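Local coordinates for latency-associated nuclear antigen (PDB 4BLG), which probably binds DNA through this C-terminal domain, which pairs with a second copy of itself, in a murine gamma-herpesvirus protein that bears on viral latency, at residues A[86-91]-A[97-102]; A[18-23]-A[27-32]. All blocks are in the same frame, centred on the assembly; numbering follows the deposited sequence.

From the N terminus, helix 13-22 comes first. Contact 2 folds its last turn and Ala-23 back against 27-32, closing a tight loop over residues 24-26. The chain then runs through strand 39-45, helix 48-57 and strand 64-70 before contact 1 opens on strand 84-90 and closes on helix 93-110, the strand leading into the helix that folds back over one face of the sheet. The two contacts follow one another in series, with neither enclosing the other, yet they meet in space: Leu-99 CD1 packs on Phe-27 CZ at 3.4 Å, and Val-102 touches Leu-19. Helix 93-110 packs on the sheet with one side and on the N-terminal helices with an adjoining one, Leu-99 serving both.

Contact 1 of 2, residues A[86-91]-A[97-102]. With PO4 (phosphate ion), chain D.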
loop_
_atom_site.group_PDB
_atom_site.type_symbol
_atom_site.label_atom_id
_atom_site.label_comp_id
_atom_site.label_asym_id
_atom_site.label_seq_id
_atom_site.Cartn_x
_atom_site.Cartn_y
_atom_site.Cartn_z
ATOM N N LEU A 86 4.539 4.447 -3.349
ATOM C CA LEU A 86 5.133 3.819 -2.187
ATOM C C LEU A 86 4.286 4.217 -0.999
ATOM O O LEU A 86 3.500 5.154 -1.077
ATOM C CB LEU A 86 6.594 4.235 -1.987
ATOM C CG LEU A 86 6.930 5.709 -1.729
ATOM C CD1 LEU A 86 6.493 6.171 -0.353
ATOM C CD2 LEU A 86 8.426 5.908 -1.882
ATOM N N LEU A 87 4.441 3.474 0.085
ATOM C CA LEU A 87 3.714 3.717 1.315
ATOM C C LEU A 87 4.694 4.118 2.394
ATOM O O LEU A 87 5.745 3.504 2.535
ATOM C CB LEU A 87 2.986 2.446 1.754
ATOM C CG LEU A 87 1.788 2.031 0.905
ATOM C CD1 LEU A 87 1.262 0.688 1.381
ATOM C CD2 LEU A 87 0.710 3.090 0.981
ATOM N N SER A 88 4.340 5.147 3.153
ATOM C CA SER A 88 5.164 5.600 4.261
ATOM C C SER A 88 4.316 5.441 5.490
ATOM O O SER A 88 3.342 6.167 5.666
ATOM C CB SER A 88 5.572 7.069 4.094
ATOM O OG SER A 88 6.254 7.288 2.874
ATOM N N PHE A 89 4.679 4.479 6.331
ATOM C CA PHE A 89 3.880 4.147 7.502
ATOM C C PHE A 89 4.236 5.029 8.693
ATOM O O PHE A 89 5.409 5.320 8.926
ATOM C CB PHE A 89 4.077 2.677 7.867
ATOM C CG PHE A 89 3.700 1.731 6.767
ATOM C CD1 PHE A 89 2.382 1.341 6.594
ATOM C CD2 PHE A 89 4.659 1.234 5.904
ATOM C CE1 PHE A 89 2.026 0.473 5.569
ATOM C CE2 PHE A 89 4.312 0.369 4.880
ATOM C CZ PHE A 89 2.993 -0.017 4.717
ATOM N N VAL A 90 3.208 5.433 9.439
ATOM C CA VAL A 90 3.357 6.262 10.630
ATOM C C VAL A 90 2.367 5.814 11.692
ATOM O O VAL A 90 1.442 5.028 11.420
ATOM C CB VAL A 90 3.075 7.747 10.340
ATOM C CG1 VAL A 90 4.118 8.326 9.405
ATOM C CG2 VAL A 90 1.677 7.916 9.767
ATOM N N GLU A 91 2.554 6.331 12.900
ATOM C CA GLU A 91 1.758 5.898 14.044
ATOM C C GLU A 91 0.242 6.042 13.814
ATOM O O GLU A 91 -0.527 5.115 14.109
ATOM C CB GLU A 91 2.150 6.665 15.311
ATOM C CG GLU A 91 1.844 5.897 16.593
ATOM C CD GLU A 91 2.307 6.608 17.863
ATOM O OE1 GLU A 91 2.856 7.731 17.774
ATOM O OE2 GLU A 91 2.115 6.020 18.953
ATOM N N LYS A 97 -1.064 13.233 8.640
ATOM C CA LYS A 97 -1.452 14.556 8.161
ATOM C C LYS A 97 -0.169 15.394 8.060
ATOM O O LYS A 97 0.089 16.057 7.047
ATOM C CB LYS A 97 -2.472 15.202 9.124
ATOM N NZ LYS A 97 -5.594 19.193 10.118
ATOM N N LYS A 98 0.636 15.332 9.122
ATOM C CA LYS A 98 1.904 16.085 9.212
ATOM C C LYS A 98 2.880 15.674 8.099
ATOM O O LYS A 98 3.467 16.517 7.428
ATOM C CB LYS A 98 2.607 15.876 10.569
ATOM C CG LYS A 98 3.646 16.965 10.932
ATOM C CD LYS A 98 4.559 16.509 12.077
ATOM C CE LYS A 98 3.860 16.656 13.434
ATOM N NZ LYS A 98 4.291 15.642 14.441
ATOM N N LEU A 99 3.042 14.369 7.921
ATOM C CA LEU A 99 3.992 13.818 6.970
ATOM C C LEU A 99 3.628 14.269 5.573
ATOM O O LEU A 99 4.487 14.648 4.784
ATOM C CB LEU A 99 3.960 12.290 7.018
ATOM C CG LEU A 99 4.845 11.638 5.954
ATOM C CD1 LEU A 99 6.287 12.091 6.136
ATOM C CD2 LEU A 99 4.757 10.126 5.994
ATOM N N LYS A 100 2.339 14.207 5.268
ATOM C CA LYS A 100 1.858 14.572 3.949
ATOM C C LYS A 100 2.125 16.048 3.697
ATOM O O LYS A 100 2.567 16.430 2.613
ATOM C CB LYS A 100 0.364 14.278 3.825
ATOM C CG LYS A 100 -0.171 14.450 2.426
ATOM C CD LYS A 100 -1.674 14.350 2.392
ATOM C CE LYS A 100 -2.208 14.632 1.007
ATOM N NZ LYS A 100 -3.367 15.557 1.050
ATOM N N ARG A 101 1.844 16.876 4.695
ATOM C CA ARG A 101 2.021 18.319 4.578
ATOM C C ARG A 101 3.461 18.689 4.255
ATOM O O ARG A 101 3.723 19.520 3.379
ATOM C CB ARG A 101 1.620 19.009 5.879
ATOM C CG ARG A 101 1.690 20.535 5.828
ATOM C CD ARG A 101 1.067 21.124 7.088
ATOM N NE ARG A 101 -0.343 20.772 7.058
ATOM C CZ ARG A 101 -0.986 20.065 7.983
ATOM N NH1 ARG A 101 -0.402 19.662 9.103
ATOM N NH2 ARG A 101 -2.261 19.777 7.799
ATOM N N VAL A 102 4.389 18.089 4.990
ATOM C CA VAL A 102 5.803 18.422 4.860
ATOM C C VAL A 102 6.340 17.975 3.508
ATOM O O VAL A 102 6.941 18.760 2.763
ATOM C CB VAL A 102 6.619 17.765 5.982
ATOM C CG1 VAL A 102 8.106 17.831 5.676
ATOM C CG2 VAL A 102 6.309 18.431 7.313
HETATM P P PO4 D . 7.673 17.399 14.557
HETATM O O1 PO4 D . 7.557 18.744 13.889
HETATM O O2 PO4 D . 7.944 16.327 13.529
HETATM O O3 PO4 D . 8.803 17.367 15.549
HETATM O O4 PO4 D . 6.372 17.101 15.253
#
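Leu-99 reaches from helix 93-110 toward strand 84-90 with one methyl, CD2, which lies 3.7 Å from Ser-88 CB and 3.9 Å from Val-90 CG1. Ser-88 and Val-90 alternate with Phe-89, so both turn their side chains to the helix while Phe-89 points to the other side of the sheet. Leu-99 CG stands anti to the backbone N (chi1 175°), which carries the branch out from the helix, and CD2 approaches between the two strand side chains. The Val-90 and Leu-99 side chains cross obliquely, and Val-90 offers CG1, the methyl beside its own backbone N. Ser-88 meets the leucine through its CB; its OG hydrogen-bonds Ser-65 OG on the neighbouring strand. Leu-99 also touches Leu-26 and Val-63, so the strand supplies one part of its surroundings. One residue earlier on the helix, Lys-98, bent at chi3 (-79°) and again at chi4, sets NZ 2.7 Å from O4 of a phosphate ion, probably from the crystallisation liquor; Arg-25 NH2 and Leu-26 N bind the same ion, and Gln-95 OE1 also holds the lysine. The chemistry divides by helix face: apolar contact alone joins this stretch of helix to the strand, whereas the neighbouring lysine helps to hold an anion; whether that site matters for DNA is not established by this ion.

Contact 2 of 2, residues A[18-23]-A[27-32]; sequences HLQVTA and FDPEGH
Leu-19 CB sits almost exactly over the centre of the Phe-27 ring, 3.8 Å from its centroid and only 2° off the ring normal, a CH-pi contact made by the first carbon of the leucine side chain. Leu-19 CD1 stays on the same face, displaced outward, 3.8 Å from Phe-27 CE1. At the ring edge, in plane, lies Ala-23 O, 3.6 Å from Phe-27 CD2. That carbonyl also accepts a hydrogen bond from Phe-27 N at 3.0 Å, fixing the backbone from which the ring swings back to Leu-19; with CG beside its backbone N (chi1 -76°), the phenyl group lies against the end of helix 13-22. Ala-23 CB adds an apolar touch to Phe-27 CD2. Farther out, Gln-20 extends its chain past CG and brings NE2 to 4.0 Å from Pro-29 CG, the two side chains crossing at about a right angle. Next along the chain from Phe-27, Asp-28 OD1 accepts from Glu-30 N, which approaches from above the carboxylate plane, an Asx turn. The contact thus joins helix 13-22 to the start of the loop leading to strand 39-45, while helix 93-110 packs alongside, its Val-102 also against Thr-22.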
loop_
_atom_site.group_PDB
_atom_site.type_symbol
_atom_site.label_atom_id
_atom_site.label_comp_id
_atom_site.label_asym_id
_atom_site.label_seq_id
_atom_site.Cartn_x
_atom_site.Cartn_y
_atom_site.Cartn_z
ATOM N N HIS A 18 16.179 18.708 4.876
ATOM C CA HIS A 18 14.989 19.526 4.877
ATOM C C HIS A 18 13.958 18.896 5.795
ATOM O O HIS A 18 13.460 19.548 6.706
ATOM C CB HIS A 18 14.404 19.689 3.477
ATOM C CG HIS A 18 13.043 20.312 3.479
ATOM N ND1 HIS A 18 12.841 21.668 3.637
ATOM C CD2 HIS A 18 11.811 19.761 3.388
ATOM C CE1 HIS A 18 11.546 21.924 3.623
ATOM N NE2 HIS A 18 10.900 20.784 3.470
ATOM N N LEU A 19 13.655 17.620 5.551
ATOM C CA LEU A 19 12.625 16.924 6.302
ATOM C C LEU A 19 12.919 16.902 7.799
ATOM O O LEU A 19 12.008 17.095 8.606
ATOM C CB LEU A 19 12.415 15.489 5.771
ATOM C CG LEU A 19 11.883 15.376 4.336
ATOM C CD1 LEU A 19 11.954 13.941 3.847
ATOM C CD2 LEU A 19 10.450 15.888 4.237
ATOM N N GLN A 20 14.175 16.676 8.175
ATOM C CA GLN A 20 14.522 16.608 9.594
ATOM C C GLN A 20 14.455 17.947 10.298
ATOM O O GLN A 20 14.190 17.991 11.490
ATOM C CB GLN A 20 15.940 16.087 9.785
ATOM C CG GLN A 20 16.303 14.870 8.980
ATOM C CD GLN A 20 17.536 14.211 9.535
ATOM O OE1 GLN A 20 18.104 14.687 10.520
ATOM N NE2 GLN A 20 17.970 13.122 8.913
ATOM N N VAL A 21 14.739 19.032 9.585
ATOM C CA VAL A 21 14.666 20.349 10.206
ATOM C C VAL A 21 13.196 20.742 10.319
ATOM O O VAL A 21 12.760 21.302 11.317
ATOM C CB VAL A 21 15.444 21.418 9.413
ATOM C CG1 VAL A 21 15.188 22.792 10.009
ATOM C CG2 VAL A 21 16.941 21.104 9.416
ATOM N N THR A 22 12.424 20.389 9.300
ATOM C CA THR A 22 11.040 20.828 9.196
ATOM C C THR A 22 10.162 20.073 10.195
ATOM O O THR A 22 9.240 20.640 10.769
ATOM C CB THR A 22 10.507 20.627 7.767
ATOM O OG1 THR A 22 11.363 21.304 6.842
ATOM C CG2 THR A 22 9.105 21.187 7.633
ATOM N N ALA A 23 10.464 18.798 10.409
ATOM C CA ALA A 23 9.696 17.979 11.340
ATOM C C ALA A 23 10.623 17.050 12.126
ATOM O O ALA A 23 10.715 15.862 11.836
ATOM C CB ALA A 23 8.642 17.184 10.585
ATOM N N PHE A 27 11.004 12.869 11.925
ATOM C CA PHE A 27 12.127 12.371 11.127
ATOM C C PHE A 27 13.408 12.143 11.909
ATOM O O PHE A 27 14.455 11.882 11.323
ATOM C CB PHE A 27 12.398 13.295 9.951
ATOM C CG PHE A 27 11.417 13.137 8.843
ATOM C CD1 PHE A 27 11.593 12.156 7.885
ATOM C CD2 PHE A 27 10.303 13.953 8.767
ATOM C CE1 PHE A 27 10.683 11.997 6.866
ATOM C CE2 PHE A 27 9.388 13.802 7.748
ATOM C CZ PHE A 27 9.577 12.823 6.796
ATOM N N ASP A 28 13.324 12.241 13.229
ATOM C CA ASP A 28 14.439 11.879 14.092
ATOM C C ASP A 28 14.939 10.491 13.707
ATOM O O ASP A 28 14.171 9.529 13.744
ATOM C CB ASP A 28 13.985 11.856 15.549
ATOM C CG ASP A 28 15.142 11.941 16.517
ATOM O OD1 ASP A 28 16.266 11.578 16.108
ATOM O OD2 ASP A 28 14.927 12.371 17.676
ATOM N N PRO A 29 16.228 10.373 13.339
ATOM C CA PRO A 29 16.763 9.061 12.958
ATOM C C PRO A 29 17.045 8.175 14.171
ATOM O O PRO A 29 17.331 6.986 14.012
ATOM C CB PRO A 29 18.070 9.401 12.229
ATOM C CG PRO A 29 18.215 10.903 12.291
ATOM C CD PRO A 29 17.277 11.401 13.335
ATOM N N GLU A 30 16.968 8.753 15.367
ATOM C CA GLU A 30 17.075 7.987 16.605
ATOM C C GLU A 30 15.774 8.110 17.391
ATOM O O GLU A 30 14.880 8.872 17.018
ATOM C CB GLU A 30 18.275 8.456 17.434
ATOM C CG GLU A 30 19.609 8.235 16.728
ATOM C CD GLU A 30 20.077 6.784 16.782
ATOM O OE1 GLU A 30 19.375 5.946 17.391
ATOM O OE2 GLU A 30 21.150 6.482 16.207
ATOM N N GLY A 31 15.669 7.338 18.467
ATOM C CA GLY A 31 14.428 7.227 19.215
ATOM C C GLY A 31 13.812 5.851 19.028
ATOM O O GLY A 31 14.483 4.915 18.584
ATOM N N HIS A 32 12.532 5.729 19.366
ATOM C CA HIS A 32 11.843 4.441 19.321
ATOM C C HIS A 32 10.662 4.474 18.368
ATOM O O HIS A 32 9.873 5.417 18.387
ATOM C CB HIS A 32 11.347 4.066 20.715
ATOM C CG HIS A 32 12.447 3.824 21.694
ATOM N ND1 HIS A 32 12.810 4.748 22.654
ATOM C CD2 HIS A 32 13.277 2.768 21.861
ATOM C CE1 HIS A 32 13.807 4.266 23.370
ATOM N NE2 HIS A 32 14.112 3.064 22.909
#